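Long-range contacts in SusD superfamily protein (Bacteroides fragilis, PDB 3L22), which probably binds glycans at the outer membrane for a nutrient uptake system, as other SusD family proteins do, and binds zinc ions in its crystal: residues I32-T37 against L253-T258; Q264-E269 against K316-W321; L351-R356 against L367-L372. All coordinates share one frame; numbering follows the deposited sequence. Where two conformers were deposited one is given.

Contacts 1 and 2 are neighbours, with centres about 10 Å apart, and contact 3 lies far off, about 38 Å from contact 1 and about 34 Å from contact 2 between centres. Contacts 1 and 2 touch directly. Thr37 O lies 2.6 Å from Gln265 NE2, a probable hydrogen bond, and Pro254 CB packs on Trp321 CE2 at 3.5 Å. Contact 1 sits about 12 Å, side chain of Pro254 to metal, from a zinc ion. Contact 2 lies away from the annotated sites. In contact 3 the side chain of Leu367 is about 5 Å from another zinc ion. Contacts 1 and 3 lie on opposite sides of the chain's centre.

Contact 1: residues I32-T37 against L253-T258; sequences IKNTGT and LPMADT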
ATOM      1  N   ILE A  32      -2.847 -12.509   1.087  1.00 17.41           N
ATOM      2  CA  ILE A  32      -2.972 -11.056   0.991  1.00 17.74           C
ATOM      3  C   ILE A  32      -2.917 -10.535  -0.450  1.00 16.87           C
ATOM      4  O   ILE A  32      -3.176  -9.345  -0.666  1.00 16.07           O
ATOM      5  CB  ILE A  32      -1.947 -10.232   1.814  1.00 18.09           C
ATOM      6  CG1 ILE A  32      -0.523 -10.568   1.466  1.00 20.48           C
ATOM      7  CG2 ILE A  32      -2.264 -10.290   3.287  1.00 22.14           C
ATOM      8  CD1 ILE A  32       0.417  -9.512   1.968  1.00 25.93           C
ATOM      9  N   LYS A  33      -2.598 -11.423  -1.401  1.00 16.57           N
ATOM     10  CA  LYS A  33      -2.473 -11.075  -2.823  1.00 15.98           C
ATOM     11  C   LYS A  33      -3.803 -11.313  -3.568  1.00 16.00           C
ATOM     12  O   LYS A  33      -4.515 -10.343  -3.912  1.00 14.36           O
ATOM     13  CB  LYS A  33      -1.305 -11.867  -3.406  1.00 15.94           C
ATOM     14  CG  LYS A  33      -0.953 -11.621  -4.872  1.00 16.25           C
ATOM     15  CD  LYS A  33       0.152 -12.598  -5.372  1.00 15.27           C
ATOM     16  CE  LYS A  33      -0.249 -14.070  -5.575  1.00 16.87           C
ATOM     17  NZ  LYS A  33      -1.120 -14.307  -6.803  1.00 18.77           N
ATOM     18  N   ASN A  34      -4.163 -12.588  -3.808  1.00 15.69           N
ATOM     19  CA  ASN A  34      -5.457 -12.935  -4.438  1.00 15.98           C
ATOM     20  C   ASN A  34      -5.742 -14.399  -4.303  1.00 16.42           C
ATOM     21  O   ASN A  34      -4.843 -15.180  -4.027  1.00 15.74           O
ATOM     22  CB  ASN A  34      -5.553 -12.544  -5.936  1.00 15.61           C
ATOM     23  CG  ASN A  34      -4.520 -13.220  -6.788  1.00 16.80           C
ATOM     24  OD1 ASN A  34      -3.416 -12.695  -6.944  1.00 16.41           O
ATOM     25  ND2 ASN A  34      -4.882 -14.358  -7.394  1.00 12.45           N
ATOM     26  N   THR A  35      -6.999 -14.773  -4.499  1.00 16.53           N
ATOM     27  CA  THR A  35      -7.318 -16.182  -4.673  1.00 17.88           C
ATOM     28  C   THR A  35      -7.589 -16.437  -6.153  1.00 18.92           C
ATOM     29  O   THR A  35      -7.384 -15.559  -7.024  1.00 19.34           O
ATOM     30  CB  THR A  35      -8.507 -16.561  -3.852  1.00 18.45           C
ATOM     31  OG1 THR A  35      -9.672 -15.922  -4.425  1.00 17.69           O
ATOM     32  CG2 THR A  35      -8.232 -16.174  -2.371  1.00 17.15           C
ATOM     33  N   GLY A  36      -8.033 -17.653  -6.445  1.00 19.79           N
ATOM     34  CA  GLY A  36      -8.473 -18.010  -7.780  1.00 19.60           C
ATOM     35  C   GLY A  36      -9.643 -17.208  -8.311  1.00 19.42           C
ATOM     36  O   GLY A  36      -9.796 -17.105  -9.545  1.00 19.85           O
ATOM     37  N   THR A  37     -10.482 -16.672  -7.426  1.00 18.38           N
ATOM     38  CA  THR A  37     -11.678 -15.933  -7.858  1.00 18.67           C
ATOM     39  C   THR A  37     -11.786 -14.500  -7.376  1.00 18.16           C
ATOM     40  O   THR A  37     -12.513 -13.744  -7.960  1.00 19.31           O
ATOM     41  CB  THR A  37     -12.943 -16.677  -7.444  1.00 19.47           C
ATOM     42  OG1 THR A  37     -12.828 -17.039  -6.061  1.00 21.19           O
ATOM     43  CG2 THR A  37     -13.132 -18.009  -8.318  1.00 19.55           C
ATOM     44  N   LEU A 253       4.495  -8.338  -4.255  1.00 13.30           N
ATOM     45  CA  LEU A 253       3.662  -9.550  -4.349  1.00 13.36           C
ATOM     46  C   LEU A 253       3.897 -10.147  -5.741  1.00 13.70           C
ATOM     47  O   LEU A 253       3.553  -9.496  -6.762  1.00 13.08           O
ATOM     48  CB  LEU A 253       2.182  -9.230  -4.149  1.00 13.34           C
ATOM     49  CG  LEU A 253       1.849  -8.270  -3.004  1.00 14.07           C
ATOM     50  CD1 LEU A 253       0.297  -8.027  -2.941  1.00 13.36           C
ATOM     51  CD2 LEU A 253       2.373  -8.845  -1.726  1.00 12.42           C
ATOM     52  N   PRO A 254       4.522 -11.330  -5.794  1.00 12.56           N
ATOM     53  CA  PRO A 254       4.881 -11.924  -7.084  1.00 13.29           C
ATOM     54  C   PRO A 254       3.707 -12.648  -7.686  1.00 14.03           C
ATOM     55  O   PRO A 254       2.786 -13.039  -6.949  1.00 16.67           O
ATOM     56  CB  PRO A 254       5.976 -12.923  -6.700  1.00 13.13           C
ATOM     57  CG  PRO A 254       5.544 -13.381  -5.318  1.00 11.62           C
ATOM     58  CD  PRO A 254       4.959 -12.178  -4.662  1.00 12.37           C
HETATM   59  N   MSE A 255       3.739 -12.854  -8.989  1.00 13.73           N
HETATM   60  CA  MSE A 255       2.701 -13.588  -9.709  1.00 12.45           C
HETATM   61  C   MSE A 255       3.352 -14.739 -10.459  1.00 12.75           C
HETATM   62  O   MSE A 255       4.519 -14.636 -10.884  1.00 13.91           O
HETATM   63  CB  MSE A 255       2.096 -12.672 -10.749  1.00 12.64           C
HETATM   64  CG  MSE A 255       1.370 -11.475 -10.235  1.00 14.79           C
HETATM   65 SE   MSE A 255      -0.278 -12.034  -9.373  0.75 16.36          SE
HETATM   66  CE  MSE A 255      -0.760 -10.310  -8.534  1.00 11.43           C
ATOM     67  N   ALA A 256       2.571 -15.785 -10.685  1.00 11.13           N
ATOM     68  CA  ALA A 256       2.942 -16.932 -11.460  1.00 11.61           C
ATOM     69  C   ALA A 256       1.729 -17.326 -12.290  1.00 12.12           C
ATOM     70  O   ALA A 256       0.580 -17.036 -11.919  1.00 11.50           O
ATOM     71  CB  ALA A 256       3.393 -18.105 -10.547  1.00 10.10           C
ATOM     72  N   ASP A 257       1.986 -18.012 -13.407  1.00 12.96           N
ATOM     73  CA  ASP A 257       0.926 -18.361 -14.348  1.00 13.65           C
ATOM     74  C   ASP A 257      -0.250 -19.039 -13.650  1.00 14.43           C
ATOM     75  O   ASP A 257      -1.383 -18.846 -14.032  1.00 15.00           O
ATOM     76  CB  ASP A 257       1.430 -19.284 -15.450  1.00 13.95           C
ATOM     77  CG  ASP A 257       2.430 -18.614 -16.399  1.00 14.36           C
ATOM     78  OD1 ASP A 257       2.325 -17.407 -16.687  1.00 13.55           O
ATOM     79  OD2 ASP A 257       3.343 -19.322 -16.878  1.00 13.06           O
ATOM     80  N   THR A 258       0.034 -19.825 -12.621  1.00 14.54           N
ATOM     81  CA  THR A 258      -0.962 -20.620 -11.972  1.00 14.26           C
ATOM     82  C   THR A 258      -1.671 -19.879 -10.827  1.00 14.75           C
ATOM     83  O   THR A 258      -2.468 -20.473 -10.145  1.00 15.49           O
ATOM     84  CB  THR A 258      -0.274 -21.897 -11.401  1.00 15.10           C
ATOM     85  OG1 THR A 258       0.739 -21.503 -10.454  1.00 15.56           O
ATOM     86  CG2 THR A 258       0.324 -22.751 -12.549  1.00 11.24           C
TER
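Residues 32-33, on helix 18-33, meet the chain leaving strand 249-253, with Lys33 and Leu253 the closest backbone pair at 6.5 Å between CA atoms. Lys33 carries most of the contact. Its CG is anti to the backbone N (chi1 -178°), and the chain then bends at both outer torsions, which swings the amine round to Asn34. The aliphatic part runs beside Leu253, pointing the other way, with Lys33 CG 4.0 Å from Leu253 CB. Lys33 CD rests against Pro254 O at 3.1 Å. At the far end, Ile32 CD1 touches Leu253 CD2 at 4.2 Å. Ile32 also packs on helices 79-103 and 113-131, so the contact joins the N-terminal helical part, of the TPR-related kind found in SusD proteins, to the two-stranded sheet 249-253/322-326. Met255, present as selenomethionine, crosses the lysine near its tip: Met255 SE is 3.5 Å from Lys33 NZ, and Met255 CE is 3.9 Å from Asn34 OD1. The amine is hydrogen-bonded at 2.8 Å from Lys33 NZ to Asn34 OD1, approaching from above the carbonyl plane. Asn34 ND2 turns the other way and donates to Thr35 O at 2.8 Å, almost straight at 175°, and also to Asn259 O.

Contact 2: residues Q264-E269 against K316-W321; sequences QQSLAE and KTKLQW
A capping box at the start of helix 267-271 receives Lys318 from the loop before strand 322-326. Ser266 is the N-cap. Its OG accepts from Glu269 N at 3.2 Å, and Ser266 N donates back to Glu269 OE1 at 3.1 Å. Ser266 OG also donates to Glu269 OE1 at 2.7 Å, on the anti lone pair of that oxygen. Gln264 N holds the other carboxylate oxygen, Glu269 OE2, at 2.9 Å. Lys318 is extended beyond CG and crosses the glutamate. On its way it passes over Ser266, with Lys318 CD 3.5 Å from Ser266 OG. Its tip forms a salt bridge of 2.8 Å from Lys318 NZ to Glu269 OE1, coming from 51° out of the carboxylate plane. Lys318 NZ also donates to Pro261 O. Farther along, Gln320 OE1 lies 4.0 Å from Ala268 CB, while Gln320 NE2 donates to Tyr240 O. Glu269 OE1 thus accepts from Ser266 N, Ser266 OG and Lys318 NZ, and the bond to OE2 helps to fix the carboxylate's rotation. This gathering of donors, together with the nearby helix start, would probably stabilise the negative charge of Glu269.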
ATOM      1  N   GLN A 264     -10.774  -9.298 -14.918  1.00 18.11           N
ATOM      2  CA  GLN A 264     -10.835  -7.929 -14.439  1.00 19.43           C
ATOM      3  C   GLN A 264     -10.494  -7.774 -12.974  1.00 18.54           C
ATOM      4  O   GLN A 264     -11.164  -7.079 -12.261  1.00 19.80           O
ATOM      5  CB  GLN A 264     -12.188  -7.308 -14.772  1.00 19.36           C
ATOM      6  CG  GLN A 264     -12.328  -7.105 -16.246  1.00 22.46           C
ATOM      7  CD  GLN A 264     -13.550  -6.266 -16.599  1.00 26.07           C
ATOM      8  OE1 GLN A 264     -14.661  -6.491 -16.073  1.00 27.14           O
ATOM      9  NE2 GLN A 264     -13.348  -5.286 -17.495  1.00 23.34           N
ATOM     10  N   GLN A 265      -9.463  -8.475 -12.523  1.00 18.15           N
ATOM     11  CA  GLN A 265      -8.966  -8.293 -11.163  0.60 17.42           C
ATOM     12  C   GLN A 265      -7.512  -7.886 -11.105  1.00 17.00           C
ATOM     13  O   GLN A 265      -7.049  -7.548 -10.051  1.00 18.31           O
ATOM     14  CB  GLN A 265      -9.177  -9.568 -10.370  0.60 17.28           C
ATOM     15  CG  GLN A 265     -10.655  -9.873 -10.167  0.60 18.30           C
ATOM     16  CD  GLN A 265     -10.856 -11.070  -9.332  0.60 18.49           C
ATOM     17  OE1 GLN A 265     -10.035 -11.350  -8.448  0.60 18.13           O
ATOM     18  NE2 GLN A 265     -11.960 -11.815  -9.584  0.60 18.07           N
ATOM     19  N   SER A 266      -6.789  -7.939 -12.226  1.00 15.09           N
ATOM     20  CA  SER A 266      -5.383  -7.597 -12.211  1.00 14.92           C
ATOM     21  C   SER A 266      -5.173  -6.113 -12.471  1.00 14.45           C
ATOM     22  O   SER A 266      -6.002  -5.456 -13.107  1.00 14.34           O
ATOM     23  CB  SER A 266      -4.600  -8.364 -13.281  1.00 14.73           C
ATOM     24  OG  SER A 266      -4.988  -7.955 -14.578  1.00 14.75           O
ATOM     25  N   LEU A 267      -4.045  -5.606 -11.994  1.00 13.50           N
ATOM     26  CA  LEU A 267      -3.612  -4.254 -12.300  1.00 14.56           C
ATOM     27  C   LEU A 267      -3.623  -3.940 -13.803  1.00 14.44           C
ATOM     28  O   LEU A 267      -4.214  -2.925 -14.235  1.00 14.88           O
ATOM     29  CB  LEU A 267      -2.208  -4.019 -11.743  1.00 14.63           C
ATOM     30  CG  LEU A 267      -2.111  -3.479 -10.317  1.00 17.83           C
ATOM     31  CD1 LEU A 267      -3.009  -4.144  -9.317  1.00 14.66           C
ATOM     32  CD2 LEU A 267      -0.634  -3.429  -9.884  1.00 13.24           C
ATOM     33  N   ALA A 268      -3.001  -4.805 -14.595  1.00 13.85           N
ATOM     34  CA  ALA A 268      -2.893  -4.565 -16.028  1.00 13.84           C
ATOM     35  C   ALA A 268      -4.237  -4.455 -16.718  1.00 13.79           C
ATOM     36  O   ALA A 268      -4.406  -3.659 -17.646  1.00 13.50           O
ATOM     37  CB  ALA A 268      -1.985  -5.652 -16.724  1.00 13.73           C
ATOM     38  N   GLU A 269      -5.208  -5.217 -16.235  1.00 13.46           N
ATOM     39  CA  GLU A 269      -6.539  -5.169 -16.810  1.00 13.03           C
ATOM     40  C   GLU A 269      -7.237  -3.819 -16.583  1.00 12.98           C
ATOM     41  O   GLU A 269      -8.109  -3.447 -17.369  1.00 12.35           O
ATOM     42  CB  GLU A 269      -7.398  -6.305 -16.265  1.00 12.61           C
ATOM     43  CG  GLU A 269      -7.038  -7.626 -16.903  1.00 15.20           C
ATOM     44  CD  GLU A 269      -7.736  -8.767 -16.232  1.00 16.57           C
ATOM     45  OE1 GLU A 269      -7.403  -9.082 -15.066  1.00 13.91           O
ATOM     46  OE2 GLU A 269      -8.673  -9.288 -16.856  1.00 15.66           O
ATOM     47  N   LYS A 316      -2.412  -9.751 -20.915  1.00 15.09           N
ATOM     48  CA  LYS A 316      -2.401 -11.096 -21.454  1.00 16.00           C
ATOM     49  C   LYS A 316      -1.894 -12.087 -20.402  1.00 15.66           C
ATOM     50  O   LYS A 316      -2.572 -13.057 -20.135  1.00 16.09           O
ATOM     51  CB  LYS A 316      -1.526 -11.147 -22.699  1.00 16.99           C
ATOM     52  CG  LYS A 316      -1.613 -12.452 -23.500  1.00 21.46           C
ATOM     53  CD  LYS A 316      -0.790 -12.384 -24.816  1.00 25.40           C
ATOM     54  N   THR A 317      -0.737 -11.835 -19.787  1.00 13.87           N
ATOM     55  CA  THR A 317      -0.167 -12.813 -18.842  1.00 13.26           C
ATOM     56  C   THR A 317      -0.473 -12.490 -17.387  1.00 12.45           C
ATOM     57  O   THR A 317      -0.545 -13.386 -16.557  1.00 13.20           O
ATOM     58  CB  THR A 317       1.346 -12.923 -18.997  1.00 13.60           C
ATOM     59  OG1 THR A 317       1.953 -11.755 -18.422  1.00 13.68           O
ATOM     60  CG2 THR A 317       1.760 -13.164 -20.519  1.00 13.51           C
ATOM     61  N   LYS A 318      -0.651 -11.211 -17.106  1.00 11.76           N
ATOM     62  CA  LYS A 318      -0.895 -10.675 -15.783  1.00 12.26           C
ATOM     63  C   LYS A 318       0.282 -10.934 -14.826  1.00 12.44           C
ATOM     64  O   LYS A 318       0.113 -10.894 -13.578  1.00 11.49           O
ATOM     65  CB  LYS A 318      -2.225 -11.162 -15.185  1.00 13.13           C
ATOM     66  CG  LYS A 318      -3.408 -11.146 -16.124  1.00 12.53           C
ATOM     67  CD  LYS A 318      -4.730 -11.397 -15.351  1.00 13.10           C
ATOM     68  CE  LYS A 318      -5.901 -11.909 -16.212  1.00 12.80           C
ATOM     69  NZ  LYS A 318      -7.201 -11.855 -15.417  1.00 11.64           N
ATOM     70  N   LEU A 319       1.479 -11.145 -15.388  1.00 11.62           N
ATOM     71  CA  LEU A 319       2.617 -11.620 -14.575  1.00 11.41           C
ATOM     72  C   LEU A 319       3.362 -10.493 -13.859  1.00 12.06           C
ATOM     73  O   LEU A 319       4.264 -10.761 -13.075  1.00 12.93           O
ATOM     74  CB  LEU A 319       3.596 -12.424 -15.408  1.00 10.76           C
ATOM     75  CG  LEU A 319       3.122 -13.816 -15.815  1.00 10.50           C
ATOM     76  CD1 LEU A 319       3.981 -14.387 -16.928  1.00  9.65           C
ATOM     77  CD2 LEU A 319       3.132 -14.727 -14.560  1.00  8.84           C
ATOM     78  N   GLN A 320       3.007  -9.241 -14.104  1.00 11.97           N
ATOM     79  CA  GLN A 320       3.732  -8.153 -13.452  1.00 12.22           C
ATOM     80  C   GLN A 320       3.502  -8.182 -11.946  1.00 12.21           C
ATOM     81  O   GLN A 320       2.354  -8.300 -11.476  1.00 13.44           O
ATOM     82  CB  GLN A 320       3.366  -6.803 -14.036  1.00 11.33           C
ATOM     83  CG  GLN A 320       3.876  -6.645 -15.474  1.00 12.31           C
ATOM     84  CD  GLN A 320       3.261  -5.445 -16.244  1.00 14.28           C
ATOM     85  OE1 GLN A 320       2.035  -5.376 -16.494  1.00 13.63           O
ATOM     86  NE2 GLN A 320       4.121  -4.522 -16.656  1.00 13.06           N
ATOM     87  N   TRP A 321       4.592  -8.099 -11.197  1.00 12.42           N
ATOM     88  CA  TRP A 321       4.524  -8.047  -9.735  1.00 12.11           C
ATOM     89  C   TRP A 321       3.933  -6.718  -9.236  1.00 13.16           C
ATOM     90  O   TRP A 321       4.057  -5.680  -9.900  1.00 13.02           O
ATOM     91  CB  TRP A 321       5.920  -8.203  -9.154  1.00 13.10           C
ATOM     92  CG  TRP A 321       6.554  -9.565  -9.325  1.00 11.41           C
ATOM     93  CD1 TRP A 321       6.210 -10.557 -10.222  1.00 11.80           C
ATOM     94  CD2 TRP A 321       7.696 -10.041  -8.633  1.00 13.75           C
ATOM     95  NE1 TRP A 321       7.034 -11.636 -10.072  1.00 13.94           N
ATOM     96  CE2 TRP A 321       7.965 -11.345  -9.107  1.00 15.75           C
ATOM     97  CE3 TRP A 321       8.518  -9.503  -7.633  1.00 12.99           C
ATOM     98  CZ2 TRP A 321       9.045 -12.100  -8.646  1.00 14.49           C
ATOM     99  CZ3 TRP A 321       9.595 -10.278  -7.173  1.00 11.82           C
ATOM    100  CH2 TRP A 321       9.825 -11.559  -7.669  1.00 13.29           C
TER

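Contact 3: residues L351-R356 against L367-L372; sequences LLKQVR and LNIDNL
Ile369 points at helix 345-359 and enters between three of its side chains, Leu352, Lys353 and Arg356. Its CG1 is anti to the carbonyl carbon (chi1 -69°), which carries CD1 to the helix while CG2 lies along the lysine. Ile369 CD1 is 3.8 Å from Leu352 CG and 4.0 Å from Arg356 CD. In one of two lysine conformers, hence less certainly, the approach to Lys353 is tighter, with Ile369 CD1 3.5 Å from Lys353 CG. The two chains lie side by side, pointing opposite ways. Lys353 then bends at chi3 (80°) and crosses Asp370 at about a right angle. The salt bridge, equally tentative, is 2.7 Å from Lys353 NZ to Asp370 OD1; the amine reaches OD1 on its syn side, 21° out of the carboxylate plane. The bond to OD2 is weak. Both residues are exposed, so the ion pair sits at the solvent-facing margin of an apolar contact. On the buried side, Leu352 CD2 meets Leu372 CD1 at 4.2 Å, again nearly at right angles. Leu352 and Leu372 both rest on Ala380 of helix 374-388. Arg356 reaches out extended, and Leu367 CD2 lies over one face of its guanidinium, 3.8 Å from Arg356 NE and toward the rim. Salt bridges to Asp365 and Glu384 and a hydrogen bond to Asp290 O hold the group in place. Asp290 is a zinc ligand in a structure of this protein. The 3-10 turn 369-371 thus packs the connection between helices 345-359 and 374-388 against the first, in a probably TPR-like helical region of the SusD family.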
ATOM      1  N   LEU A 351      17.271  14.486   0.275  1.00 15.86           N
ATOM      2  CA  LEU A 351      16.494  13.275   0.002  1.00 15.47           C
ATOM      3  C   LEU A 351      15.606  13.457  -1.251  1.00 15.66           C
ATOM      4  O   LEU A 351      15.603  12.590  -2.141  1.00 15.00           O
ATOM      5  CB  LEU A 351      15.656  12.885   1.234  1.00 15.71           C
ATOM      6  CG  LEU A 351      16.423  12.409   2.479  1.00 15.71           C
ATOM      7  CD1 LEU A 351      15.565  12.417   3.765  1.00 13.48           C
ATOM      8  CD2 LEU A 351      17.083  11.035   2.268  1.00 14.97           C
ATOM      9  N   LEU A 352      14.871  14.578  -1.320  1.00 15.97           N
ATOM     10  CA  LEU A 352      14.047  14.927  -2.504  1.00 14.96           C
ATOM     11  C   LEU A 352      14.905  14.934  -3.762  1.00 15.13           C
ATOM     12  O   LEU A 352      14.524  14.343  -4.776  1.00 15.01           O
ATOM     13  CB  LEU A 352      13.332  16.284  -2.353  1.00 14.30           C
ATOM     14  CG  LEU A 352      12.460  16.787  -3.510  1.00 14.94           C
ATOM     15  CD1 LEU A 352      11.406  15.700  -3.897  1.00 10.46           C
ATOM     16  CD2 LEU A 352      11.781  18.124  -3.190  1.00 12.20           C
ATOM     17  N   LYS A 353      16.084  15.547  -3.693  1.00 15.18           N
ATOM     18  CA  LYS A 353      16.943  15.625  -4.864  0.50 15.49           C
ATOM     19  C   LYS A 353      17.373  14.237  -5.365  1.00 16.03           C
ATOM     20  O   LYS A 353      17.459  14.014  -6.586  1.00 16.08           O
ATOM     21  CB  LYS A 353      18.150  16.521  -4.610  0.50 16.31           C
ATOM     22  CG  LYS A 353      17.797  17.997  -4.574  0.50 17.21           C
ATOM     23  CD  LYS A 353      18.885  18.857  -3.971  0.50 20.68           C
ATOM     24  CE  LYS A 353      20.007  19.152  -4.976  0.50 22.79           C
ATOM     25  NZ  LYS A 353      20.819  20.389  -4.671  0.50 24.38           N
ATOM     26  N   GLN A 354      17.621  13.288  -4.467  1.00 15.25           N
ATOM     27  CA  GLN A 354      17.991  11.958  -4.928  1.00 15.56           C
ATOM     28  C   GLN A 354      16.924  11.350  -5.814  1.00 15.14           C
ATOM     29  O   GLN A 354      17.229  10.801  -6.877  1.00 15.20           O
ATOM     30  CB  GLN A 354      18.215  10.963  -3.785  1.00 15.91           C
ATOM     31  CG  GLN A 354      19.438  11.159  -2.995  1.00 17.76           C
ATOM     32  CD  GLN A 354      19.635  10.035  -1.979  1.00 18.78           C
ATOM     33  OE1 GLN A 354      19.730   8.850  -2.344  1.00 19.49           O
ATOM     34  NE2 GLN A 354      19.695  10.405  -0.709  1.00 21.30           N
ATOM     35  N   VAL A 355      15.677  11.438  -5.373  1.00 13.75           N
ATOM     36  CA  VAL A 355      14.596  10.800  -6.112  1.00 13.38           C
ATOM     37  C   VAL A 355      14.306  11.562  -7.401  1.00 14.12           C
ATOM     38  O   VAL A 355      14.262  10.944  -8.469  1.00 14.54           O
ATOM     39  CB  VAL A 355      13.339  10.630  -5.264  1.00 12.80           C
ATOM     40  CG1 VAL A 355      12.163  10.074  -6.114  1.00 10.47           C
ATOM     41  CG2 VAL A 355      13.652   9.703  -4.040  1.00 11.83           C
ATOM     42  N   ARG A 356      14.140  12.884  -7.313  1.00 12.92           N
ATOM     43  CA  ARG A 356      13.794  13.651  -8.510  1.00 13.12           C
ATOM     44  C   ARG A 356      14.922  13.594  -9.538  1.00 12.63           C
ATOM     45  O   ARG A 356      14.668  13.455 -10.731  1.00 13.12           O
ATOM     46  CB  ARG A 356      13.458  15.104  -8.160  1.00 13.48           C
ATOM     47  CG  ARG A 356      13.022  15.979  -9.350  1.00 12.53           C
ATOM     48  CD  ARG A 356      12.521  17.358  -8.921  1.00 13.58           C
ATOM     49  NE  ARG A 356      12.116  18.171 -10.071  1.00 13.85           N
ATOM     50  CZ  ARG A 356      10.930  18.109 -10.680  1.00 13.61           C
ATOM     51  NH1 ARG A 356       9.967  17.314 -10.253  1.00 15.61           N
ATOM     52  NH2 ARG A 356      10.687  18.879 -11.730  1.00 12.26           N
ATOM     53  N   LEU A 367      12.342  23.534 -11.197  1.00 16.48           N
ATOM     54  CA  LEU A 367      12.226  23.577  -9.735  1.00 16.76           C
ATOM     55  C   LEU A 367      13.622  23.727  -9.136  1.00 17.27           C
ATOM     56  O   LEU A 367      14.495  22.899  -9.396  1.00 17.67           O
ATOM     57  CB  LEU A 367      11.580  22.280  -9.238  1.00 16.22           C
ATOM     58  CG  LEU A 367      11.294  22.106  -7.746  1.00 16.97           C
ATOM     59  CD1 LEU A 367      10.228  23.110  -7.299  1.00 16.71           C
ATOM     60  CD2 LEU A 367      10.867  20.651  -7.480  1.00 13.72           C
ATOM     61  N   ASN A 368      13.848  24.792  -8.386  1.00 17.21           N
ATOM     62  CA  ASN A 368      15.097  24.942  -7.666  1.00 17.73           C
ATOM     63  C   ASN A 368      14.956  24.409  -6.229  1.00 16.89           C
ATOM     64  O   ASN A 368      14.573  25.139  -5.307  1.00 17.27           O
ATOM     65  CB  ASN A 368      15.559  26.394  -7.688  1.00 18.75           C
ATOM     66  CG  ASN A 368      17.001  26.544  -7.232  1.00 23.22           C
ATOM     67  OD1 ASN A 368      17.526  25.696  -6.466  1.00 28.67           O
ATOM     68  ND2 ASN A 368      17.660  27.612  -7.697  1.00 24.87           N
ATOM     69  N   ILE A 369      15.279  23.138  -6.047  1.00 16.26           N
ATOM     70  CA  ILE A 369      15.087  22.460  -4.755  1.00 16.63           C
ATOM     71  C   ILE A 369      15.852  23.130  -3.629  1.00 15.98           C
ATOM     72  O   ILE A 369      15.324  23.306  -2.522  1.00 15.98           O
ATOM     73  CB  ILE A 369      15.446  20.957  -4.819  1.00 16.43           C
ATOM     74  CG1 ILE A 369      14.395  20.225  -5.680  1.00 17.57           C
ATOM     75  CG2 ILE A 369      15.481  20.360  -3.372  1.00 14.88           C
ATOM     76  CD1 ILE A 369      14.649  18.754  -5.892  1.00 17.25           C
ATOM     77  N   ASP A 370      17.070  23.566  -3.923  1.00 16.15           N
ATOM     78  CA  ASP A 370      17.871  24.265  -2.939  1.00 16.87           C
ATOM     79  C   ASP A 370      17.236  25.517  -2.370  1.00 16.04           C
ATOM     80  O   ASP A 370      17.568  25.871  -1.258  1.00 14.82           O
ATOM     81  CB  ASP A 370      19.282  24.573  -3.489  1.00 18.00           C
ATOM     82  CG  ASP A 370      20.108  23.288  -3.707  1.00 22.70           C
ATOM     83  OD1 ASP A 370      19.975  22.317  -2.920  1.00 27.97           O
ATOM     84  OD2 ASP A 370      20.851  23.215  -4.703  1.00 31.40           O
ATOM     85  N   ASN A 371      16.302  26.147  -3.090  1.00 15.21           N
ATOM     86  CA  ASN A 371      15.637  27.335  -2.585  1.00 15.36           C
ATOM     87  C   ASN A 371      14.280  27.054  -1.945  1.00 15.45           C
ATOM     88  O   ASN A 371      13.648  27.937  -1.482  1.00 15.42           O
ATOM     89  CB  ASN A 371      15.508  28.383  -3.723  1.00 14.95           C
ATOM     90  CG  ASN A 371      16.845  29.003  -4.089  1.00 16.47           C
ATOM     91  OD1 ASN A 371      17.801  28.880  -3.345  1.00 17.65           O
ATOM     92  ND2 ASN A 371      16.902  29.713  -5.215  1.00 14.88           N
ATOM     93  N   LEU A 372      13.835  25.824  -1.901  1.00 16.86           N
ATOM     94  CA  LEU A 372      12.574  25.507  -1.211  1.00 18.16           C
ATOM     95  C   LEU A 372      12.662  25.617   0.320  1.00 18.44           C
ATOM     96  O   LEU A 372      13.678  25.278   0.910  1.00 19.86           O
ATOM     97  CB  LEU A 372      12.146  24.092  -1.552  1.00 17.42           C
ATOM     98  CG  LEU A 372      11.801  23.790  -3.011  1.00 19.79           C
ATOM     99  CD1 LEU A 372      11.605  22.278  -3.193  1.00 16.76           C
ATOM    100  CD2 LEU A 372      10.566  24.589  -3.420  1.00 18.97           C
TER